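Local coordinates for protein dihydrodipicolinate synthase (Bacteroides thetaiotaomicron, PDB 4XKY) that probably acts as a Schiff-base-forming lyase or synthase of the DapA family, joining pyruvate to an aldehyde or releasing it, at residues Gln28-His40 with Gly210-Leu222. Sequence-based numbering, arbitrary orientation.
Sequences QRLIEHLIAGGVH and GGANMFPELYVSL. With ACT (acetate ion), chain E.
The H33 ring is swung away from its own backbone N (chi1 168°), and this carries NE2 across to the turn before helix 216-227. L34 has CG beside its backbone N instead (chi1 -64°), and its CD2 reaches A212 O. The contact joins the outer helices 24-36 and 216-227 of the TIM barrel, associated with the neighbouring strands 7-8 and 206-207; their segments 28-36 and 216-222 run at 32°.

H33 NE2 donates to M214 O at 2.9 Å. The bond is bent, and the donor stands above the carbonyl plane, although M214 O lies in the ring plane. P216 CG sits over one face of the H33 ring in a CH-pi contact, 4.1 Å from the centroid. P216 CB packs on V39 CG1 and on G37 CA, the latter at 3.9 Å. A Schellman motif at G38 ends the first helix here, and V220 CG2 rests against G38 O.

N213 ND2 bonds G210 O and P11 O, which fixes its amide. T48, a predicted pyruvate-binding residue, is close to this side chain. At the N-terminus of helix 216-227, an acetate, probably from the crystallisation liquor, accepts from E217 N through O (3.2 Å). Its OXT accepts from L218 N (3.3 Å).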
loop_
_atom_site.group_PDB
_atom_site.type_symbol
_atom_site.label_atom_id
_atom_site.label_comp_id
_atom_site.label_asym_id
_atom_site.label_seq_id
_atom_site.Cartn_x
_atom_site.Cartn_y
_atom_site.Cartn_z
ATOM N N GLN A 28 -6.352 -26.356 28.933
ATOM C CA GLN A 28 -5.887 -27.699 29.295
ATOM C C GLN A 28 -6.345 -28.733 28.290
ATOM O O GLN A 28 -5.532 -29.509 27.807
ATOM C CB GLN A 28 -6.361 -28.087 30.687
ATOM C CG GLN A 28 -5.686 -27.225 31.744
ATOM C CD GLN A 28 -6.247 -27.359 33.147
ATOM O OE1 GLN A 28 -7.205 -28.099 33.386
ATOM N NE2 GLN A 28 -5.628 -26.650 34.094
ATOM N N ARG A 29 -7.628 -28.733 27.944
ATOM C CA ARG A 29 -8.101 -29.684 26.931
ATOM C C ARG A 29 -7.369 -29.471 25.613
ATOM O O ARG A 29 -7.001 -30.444 24.962
ATOM C CB ARG A 29 -9.613 -29.624 26.700
ATOM C CG ARG A 29 -10.449 -30.365 27.739
ATOM C CD ARG A 29 -11.924 -30.381 27.346
ATOM N NE ARG A 29 -12.476 -29.024 27.374
ATOM C CZ ARG A 29 -12.994 -28.441 28.449
ATOM N NH1 ARG A 29 -13.082 -29.091 29.610
ATOM N NH2 ARG A 29 -13.461 -27.210 28.360
ATOM N N LEU A 30 -7.163 -28.207 25.220
ATOM C CA LEU A 30 -6.484 -27.910 23.952
ATOM C C LEU A 30 -5.078 -28.473 23.953
ATOM O O LEU A 30 -4.675 -29.138 23.003
ATOM C CB LEU A 30 -6.458 -26.400 23.684
ATOM C CG LEU A 30 -5.724 -25.873 22.447
ATOM C CD1 LEU A 30 -6.320 -26.383 21.145
ATOM C CD2 LEU A 30 -5.699 -24.352 22.446
ATOM N N ILE A 31 -4.330 -28.209 25.019
ATOM C CA ILE A 31 -2.949 -28.660 25.091
ATOM C C ILE A 31 -2.807 -30.191 25.167
ATOM O O ILE A 31 -1.912 -30.746 24.535
ATOM C CB ILE A 31 -2.177 -27.965 26.232
ATOM C CG1 ILE A 31 -1.989 -26.479 25.903
ATOM C CG2 ILE A 31 -0.812 -28.631 26.452
ATOM C CD1 ILE A 31 -1.600 -25.649 27.103
ATOM N N GLU A 32 -3.665 -30.869 25.924
ATOM C CA GLU A 32 -3.660 -32.328 25.931
ATOM C C GLU A 32 -3.960 -32.839 24.520
ATOM O O GLU A 32 -3.318 -33.748 24.046
ATOM C CB GLU A 32 -4.675 -32.904 26.933
ATOM C CG GLU A 32 -4.376 -32.630 28.415
ATOM C CD GLU A 32 -2.999 -33.103 28.862
ATOM O OE1 GLU A 32 -2.480 -34.067 28.261
ATOM O OE2 GLU A 32 -2.414 -32.507 29.798
ATOM N N HIS A 33 -4.927 -32.230 23.846
ATOM C CA HIS A 33 -5.331 -32.636 22.487
ATOM C C HIS A 33 -4.154 -32.492 21.504
ATOM O O HIS A 33 -3.924 -33.353 20.662
ATOM C CB HIS A 33 -6.538 -31.774 22.102
ATOM C CG HIS A 33 -6.944 -31.817 20.663
ATOM N ND1 HIS A 33 -7.557 -32.909 20.086
ATOM C CD2 HIS A 33 -6.951 -30.843 19.721
ATOM C CE1 HIS A 33 -7.877 -32.628 18.837
ATOM N NE2 HIS A 33 -7.522 -31.378 18.590
ATOM N N LEU A 34 -3.377 -31.420 21.642
ATOM C CA LEU A 34 -2.228 -31.229 20.763
ATOM C C LEU A 34 -1.119 -32.229 21.049
ATOM O O LEU A 34 -0.533 -32.805 20.116
ATOM C CB LEU A 34 -1.703 -29.801 20.846
ATOM C CG LEU A 34 -2.697 -28.746 20.361
ATOM C CD1 LEU A 34 -2.159 -27.367 20.653
ATOM C CD2 LEU A 34 -2.977 -28.869 18.886
ATOM N N ILE A 35 -0.844 -32.459 22.331
ATOM C CA ILE A 35 0.232 -33.371 22.708
ATOM C C ILE A 35 -0.065 -34.780 22.204
ATOM O O ILE A 35 0.769 -35.390 21.537
ATOM C CB ILE A 35 0.453 -33.392 24.221
ATOM C CG1 ILE A 35 1.095 -32.074 24.640
ATOM C CG2 ILE A 35 1.342 -34.569 24.623
ATOM C CD1 ILE A 35 1.204 -31.852 26.130
ATOM N N ALA A 36 -1.267 -35.275 22.501
ATOM C CA ALA A 36 -1.693 -36.601 22.059
ATOM C C ALA A 36 -1.722 -36.674 20.543
ATOM O O ALA A 36 -1.606 -37.748 19.967
ATOM C CB ALA A 36 -3.070 -36.946 22.619
ATOM N N GLY A 37 -1.885 -35.528 19.898
ATOM C CA GLY A 37 -1.954 -35.491 18.446
ATOM C C GLY A 37 -0.608 -35.530 17.754
ATOM O O GLY A 37 -0.554 -35.526 16.521
ATOM N N GLY A 38 0.473 -35.526 18.537
ATOM C CA GLY A 38 1.810 -35.686 17.999
ATOM C C GLY A 38 2.533 -34.413 17.591
ATOM O O GLY A 38 3.556 -34.496 16.922
ATOM N N VAL A 39 2.050 -33.232 17.983
ATOM C CA VAL A 39 2.753 -32.008 17.581
ATOM C C VAL A 39 4.118 -31.925 18.311
ATOM O O VAL A 39 4.353 -32.606 19.312
ATOM C CB VAL A 39 1.932 -30.703 17.784
ATOM C CG1 VAL A 39 0.552 -30.800 17.130
ATOM C CG2 VAL A 39 1.815 -30.332 19.254
ATOM N N HIS A 40 5.009 -31.083 17.816
ATOM C CA HIS A 40 6.377 -31.026 18.355
ATOM C C HIS A 40 6.666 -29.843 19.238
ATOM O O HIS A 40 7.665 -29.834 19.903
ATOM C CB HIS A 40 7.406 -31.114 17.223
ATOM C CG HIS A 40 7.154 -32.265 16.309
ATOM N ND1 HIS A 40 7.974 -33.370 16.253
ATOM C CD2 HIS A 40 6.124 -32.512 15.460
ATOM C CE1 HIS A 40 7.477 -34.238 15.389
ATOM N NE2 HIS A 40 6.356 -33.740 14.892
ATOM N N GLY A 210 -2.164 -23.099 12.232
ATOM C CA GLY A 210 -3.308 -22.897 13.096
ATOM C C GLY A 210 -4.358 -23.983 13.071
ATOM O O GLY A 210 -5.021 -24.232 14.090
ATOM N N GLY A 211 -4.539 -24.602 11.907
ATOM C CA GLY A 211 -5.497 -25.682 11.754
ATOM C C GLY A 211 -5.141 -26.868 12.637
ATOM O O GLY A 211 -5.990 -27.722 12.923
ATOM N N ALA A 212 -3.888 -26.925 13.082
ATOM C CA ALA A 212 -3.470 -28.035 13.945
ATOM C C ALA A 212 -4.117 -27.927 15.333
ATOM O O ALA A 212 -4.152 -28.911 16.070
ATOM C CB ALA A 212 -1.952 -28.131 14.043
ATOM N N ASN A 213 -4.616 -26.747 15.703
ATOM C CA ASN A 213 -5.453 -26.645 16.904
ATOM C C ASN A 213 -6.628 -27.659 16.832
ATOM O O ASN A 213 -6.990 -28.255 17.830
ATOM C CB ASN A 213 -6.006 -25.226 17.099
ATOM C CG ASN A 213 -4.964 -24.221 17.661
ATOM O OD1 ASN A 213 -4.797 -24.100 18.861
ATOM N ND2 ASN A 213 -4.332 -23.460 16.791
ATOM N N MET A 214 -7.228 -27.826 15.654
ATOM C CA MET A 214 -8.432 -28.654 15.499
ATOM C C MET A 214 -8.054 -30.113 15.242
ATOM O O MET A 214 -8.608 -31.004 15.877
ATOM C CB MET A 214 -9.308 -28.203 14.316
ATOM C CG MET A 214 -9.872 -26.782 14.363
ATOM S SD MET A 214 -10.818 -26.380 12.870
ATOM C CE MET A 214 -9.548 -26.113 11.641
ATOM N N PHE A 215 -7.113 -30.328 14.312
ATOM C CA PHE A 215 -6.794 -31.662 13.763
ATOM C C PHE A 215 -5.289 -31.860 13.723
ATOM O O PHE A 215 -4.699 -31.859 12.655
ATOM C CB PHE A 215 -7.357 -31.816 12.329
ATOM C CG PHE A 215 -8.823 -31.492 12.221
ATOM C CD1 PHE A 215 -9.756 -32.233 12.929
ATOM C CD2 PHE A 215 -9.262 -30.450 11.415
ATOM C CE1 PHE A 215 -11.100 -31.932 12.851
ATOM C CE2 PHE A 215 -10.591 -30.131 11.344
ATOM C CZ PHE A 215 -11.516 -30.879 12.057
ATOM N N PRO A 216 -4.652 -32.010 14.893
ATOM C CA PRO A 216 -3.185 -32.108 14.912
ATOM C C PRO A 216 -2.673 -33.288 14.090
ATOM O O PRO A 216 -1.667 -33.171 13.394
ATOM C CB PRO A 216 -2.853 -32.310 16.395
ATOM C CG PRO A 216 -4.160 -32.582 17.072
ATOM C CD PRO A 216 -5.216 -31.933 16.246
ATOM N N GLU A 217 -3.377 -34.411 14.138
ATOM C CA GLU A 217 -2.910 -35.604 13.426
ATOM C C GLU A 217 -2.854 -35.433 11.930
ATOM O O GLU A 217 -1.951 -35.950 11.289
ATOM C CB GLU A 217 -3.775 -36.821 13.758
ATOM C CG GLU A 217 -3.584 -37.218 15.206
ATOM C CD GLU A 217 -4.397 -38.417 15.641
ATOM O OE1 GLU A 217 -5.173 -38.969 14.821
ATOM O OE2 GLU A 217 -4.245 -38.807 16.820
ATOM N N LEU A 218 -3.856 -34.761 11.367
ATOM C CA LEU A 218 -3.859 -34.492 9.946
ATOM C C LEU A 218 -2.606 -33.698 9.565
ATOM O O LEU A 218 -1.963 -34.016 8.576
ATOM C CB LEU A 218 -5.115 -33.719 9.532
ATOM C CG LEU A 218 -5.029 -32.986 8.186
ATOM C CD1 LEU A 218 -4.941 -33.964 7.028
ATOM C CD2 LEU A 218 -6.241 -32.094 7.994
ATOM N N TYR A 219 -2.253 -32.666 10.331
ATOM C CA TYR A 219 -1.141 -31.826 9.907
ATOM C C TYR A 219 0.197 -32.524 10.129
ATOM O O TYR A 219 1.127 -32.351 9.343
ATOM C CB TYR A 219 -1.184 -30.472 10.600
ATOM C CG TYR A 219 -2.354 -29.673 10.127
ATOM C CD1 TYR A 219 -2.234 -28.780 9.075
ATOM C CD2 TYR A 219 -3.592 -29.864 10.677
ATOM C CE1 TYR A 219 -3.321 -28.070 8.618
ATOM C CE2 TYR A 219 -4.689 -29.160 10.220
ATOM C CZ TYR A 219 -4.542 -28.267 9.189
ATOM O OH TYR A 219 -5.627 -27.554 8.741
ATOM N N VAL A 220 0.294 -33.303 11.202
ATOM C CA VAL A 220 1.481 -34.114 11.464
ATOM C C VAL A 220 1.672 -35.146 10.365
ATOM O O VAL A 220 2.795 -35.339 9.885
ATOM C CB VAL A 220 1.402 -34.797 12.841
ATOM C CG1 VAL A 220 2.491 -35.850 12.998
ATOM C CG2 VAL A 220 1.554 -33.744 13.926
ATOM N N SER A 221 0.576 -35.788 9.964
ATOM C CA SER A 221 0.618 -36.735 8.849
ATOM C C SER A 221 1.052 -36.096 7.550
ATOM O O SER A 221 1.813 -36.693 6.800
ATOM C CB SER A 221 -0.732 -37.425 8.633
ATOM O OG SER A 221 -1.032 -38.250 9.734
ATOM N N LEU A 222 0.565 -34.897 7.267
ATOM C CA LEU A 222 0.958 -34.223 6.044
ATOM C C LEU A 222 2.428 -33.799 6.104
ATOM O O LEU A 222 3.172 -33.958 5.116
ATOM C CB LEU A 222 0.044 -33.045 5.741
ATOM C CG LEU A 222 0.331 -32.177 4.510
ATOM C CD1 LEU A 222 0.648 -32.936 3.225
ATOM C CD2 LEU A 222 -0.885 -31.290 4.292
HETATM C C ACT E . -7.050 -35.134 14.196
HETATM O O ACT E . -6.373 -34.729 15.173
HETATM O OXT ACT E . -6.652 -34.989 13.023
HETATM C CH3 ACT E . -8.380 -35.819 14.398
#